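Side-chain contact in annexin B22 (Schistosoma mansoni, PDB 4MDU), which binds acidic phospholipid membranes in a calcium-dependent manner, aggregates liposomes when calcium is present and takes part in reproduction of the worm and host-parasite interaction: residues D345-S348 against G349-R353. Sequence-based numbering, arbitrary orientation.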
ATOM      1  N   ASP B 345     -13.970  20.559  -3.757  1.00 24.89           N
ATOM      2  CA  ASP B 345     -14.632  19.889  -2.638  1.00 29.00           C
ATOM      3  C   ASP B 345     -13.686  19.431  -1.535  1.00 37.26           C
ATOM      4  O   ASP B 345     -14.099  19.307  -0.393  1.00 36.68           O
ATOM      5  CB  ASP B 345     -15.489  18.727  -3.122  1.00 32.02           C
ATOM      6  CG  ASP B 345     -16.709  19.197  -3.895  1.00 42.13           C
ATOM      7  OD1 ASP B 345     -16.970  20.422  -3.903  1.00 45.39           O
ATOM      8  OD2 ASP B 345     -17.410  18.349  -4.487  1.00 42.03           O
ATOM      9  N   ASP B 346     -12.420  19.197  -1.868  1.00 34.26           N
ATOM     10  CA  ASP B 346     -11.479  18.636  -0.905  1.00 28.96           C
ATOM     11  C   ASP B 346     -10.640  19.707  -0.219  1.00 29.80           C
ATOM     12  O   ASP B 346     -10.017  19.444   0.804  1.00 34.35           O
ATOM     13  CB  ASP B 346     -10.550  17.620  -1.587  1.00 36.57           C
ATOM     14  CG  ASP B 346      -9.632  16.916  -0.598  1.00 40.65           C
ATOM     15  OD1 ASP B 346     -10.128  16.028   0.116  1.00 40.11           O
ATOM     16  OD2 ASP B 346      -8.421  17.248  -0.527  1.00 43.89           O
ATOM     17  N   THR B 347     -10.628  20.913  -0.780  1.00 28.69           N
ATOM     18  CA  THR B 347      -9.792  21.991  -0.256  1.00 29.24           C
ATOM     19  C   THR B 347     -10.593  23.279  -0.029  1.00 27.84           C
ATOM     20  O   THR B 347     -11.747  23.366  -0.432  1.00 35.88           O
ATOM     21  CB  THR B 347      -8.670  22.303  -1.252  1.00 24.11           C
ATOM     22  OG1 THR B 347      -9.249  22.827  -2.449  1.00 23.89           O
ATOM     23  CG2 THR B 347      -7.903  21.020  -1.596  1.00 24.31           C
ATOM     24  N   SER B 348      -9.986  24.277   0.614  1.00 25.40           N
ATOM     25  CA  SER B 348     -10.548  25.627   0.592  1.00 29.31           C
ATOM     26  C   SER B 348      -9.513  26.713   0.793  1.00 27.21           C
ATOM     27  O   SER B 348      -8.310  26.454   0.818  1.00 33.21           O
ATOM     28  CB  SER B 348     -11.700  25.794   1.589  1.00 45.89           C
ATOM     29  OG  SER B 348     -11.292  25.480   2.894  1.00 44.47           O
ATOM     30  N   GLY B 349      -9.993  27.940   0.901  1.00 28.54           N
ATOM     31  CA  GLY B 349      -9.135  29.082   1.127  1.00 24.48           C
ATOM     32  C   GLY B 349      -8.338  29.436  -0.110  1.00 29.59           C
ATOM     33  O   GLY B 349      -8.652  28.997  -1.208  1.00 25.51           O
ATOM     34  N   ASP B 350      -7.306  30.252   0.082  1.00 26.29           N
ATOM     35  CA  ASP B 350      -6.436  30.686  -0.990  1.00 29.95           C
ATOM     36  C   ASP B 350      -5.632  29.519  -1.580  1.00 29.53           C
ATOM     37  O   ASP B 350      -5.129  29.584  -2.695  1.00 30.37           O
ATOM     38  CB  ASP B 350      -5.523  31.780  -0.452  1.00 28.26           C
ATOM     39  CG  ASP B 350      -6.288  33.053  -0.171  1.00 34.51           C
ATOM     40  OD1 ASP B 350      -7.265  33.294  -0.899  1.00 36.84           O
ATOM     41  OD2 ASP B 350      -5.927  33.803   0.757  1.00 44.62           O
ATOM     42  N   TYR B 351      -5.525  28.460  -0.798  1.00 23.44           N
ATOM     43  CA  TYR B 351      -4.922  27.217  -1.211  1.00 23.20           C
ATOM     44  C   TYR B 351      -5.782  26.614  -2.321  1.00 26.75           C
ATOM     45  O   TYR B 351      -5.303  26.394  -3.434  1.00 28.30           O
ATOM     46  CB  TYR B 351      -4.828  26.312   0.025  1.00 17.75           C
ATOM     47  CG  TYR B 351      -4.581  24.855  -0.219  1.00 24.50           C
ATOM     48  CD1 TYR B 351      -3.456  24.421  -0.917  1.00 25.37           C
ATOM     49  CD2 TYR B 351      -5.438  23.903   0.299  1.00 25.27           C
ATOM     50  CE1 TYR B 351      -3.226  23.086  -1.123  1.00 26.56           C
ATOM     51  CE2 TYR B 351      -5.216  22.560   0.101  1.00 23.34           C
ATOM     52  CZ  TYR B 351      -4.106  22.156  -0.618  1.00 30.31           C
ATOM     53  OH  TYR B 351      -3.871  20.812  -0.818  1.00 25.43           O
ATOM     54  N   ARG B 352      -7.057  26.377  -2.028  1.00 26.55           N
ATOM     55  CA  ARG B 352      -7.995  25.891  -3.043  1.00 33.28           C
ATOM     56  C   ARG B 352      -7.896  26.739  -4.309  1.00 27.75           C
ATOM     57  O   ARG B 352      -7.795  26.222  -5.431  1.00 24.51           O
ATOM     58  CB  ARG B 352      -9.435  25.934  -2.508  1.00 34.35           C
ATOM     59  CG  ARG B 352     -10.510  25.949  -3.600  1.00 32.89           C
ATOM     60  CD  ARG B 352     -11.841  25.441  -3.082  1.00 29.92           C
ATOM     61  NE  ARG B 352     -12.424  26.345  -2.098  1.00 37.27           N
ATOM     62  CZ  ARG B 352     -13.530  26.078  -1.408  1.00 39.30           C
ATOM     63  NH1 ARG B 352     -14.178  24.933  -1.620  1.00 34.88           N
ATOM     64  NH2 ARG B 352     -13.991  26.959  -0.522  1.00 34.04           N
ATOM     65  N   ARG B 353      -7.912  28.049  -4.114  1.00 28.72           N
ATOM     66  CA  ARG B 353      -7.893  28.986  -5.223  1.00 34.84           C
ATOM     67  C   ARG B 353      -6.613  28.807  -6.034  1.00 35.58           C
ATOM     68  O   ARG B 353      -6.641  28.787  -7.267  1.00 39.98           O
ATOM     69  CB  ARG B 353      -8.002  30.413  -4.692  1.00 26.92           C
ATOM     70  CG  ARG B 353      -8.237  31.472  -5.754  1.00 30.25           C
ATOM     71  CD  ARG B 353      -9.685  31.456  -6.276  1.00 33.06           C
ATOM     72  NE  ARG B 353      -9.632  31.349  -7.718  1.00 46.23           N
ATOM     73  CZ  ARG B 353     -10.181  30.380  -8.440  1.00 43.62           C
ATOM     74  NH1 ARG B 353     -10.915  29.423  -7.885  1.00 28.34           N
ATOM     75  NH2 ARG B 353     -10.027  30.414  -9.749  1.00 58.93           N
TER
HETATM   76  O   HOH W   1      -5.418  18.926  -0.170  1.00 39.41           O
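Thr347 sets its two side-chain branches against Tyr351 and Arg352 in the tight turn that joins helices 339-346 and 349-358 of the fourth annexin repeat. The threonine and tyrosine side chains cross at about a right angle: Thr347 CG2 lies 3.5 Å from Tyr351 CE2, approaching the ring obliquely. Tyr351 CG is anti to the backbone N (chi1 164°), which carries the ring back alongside the turn. The other branch, Thr347 OG1, meets the aliphatic base of the arginine at Arg352 CB, 3.1 Å away, while its hydrogen-bonding partner is Val343 O in the preceding helix. This buried hydroxyl is thus satisfied by the end of one helix as it packs on the start of the next.

Arg352 folds back over residues 347 and 348. Its bend at chi3 (67°) lays one guanidinium face over Ser348, with Ser348 CB 3.3 Å from Arg352 NH2 and displaced toward the rim of the group. Thr347 O lies over the same face, too far out of the plane of the group for its N-H bonds to point at it; Arg352 NH1 bonds instead to Lys344 O. In the backbone, Arg352 N donates to Ser348 O at 3.1 Å, an i to i+4 bond that ties the end of the turn to helix 349-358.

On the calcium side, Asp346 is a ligand of two calcium ions when the metal is bound, and in this apo structure its OD1 accepts from Gly304 N, whose residue shares one of those sites. A water lying in the plane of the Tyr351 ring at its edge links this region to the tyrosine: its oxygen is 2.5 Å from Tyr351 OH and makes a weak, 3.5 Å bond to Asp346 OD2.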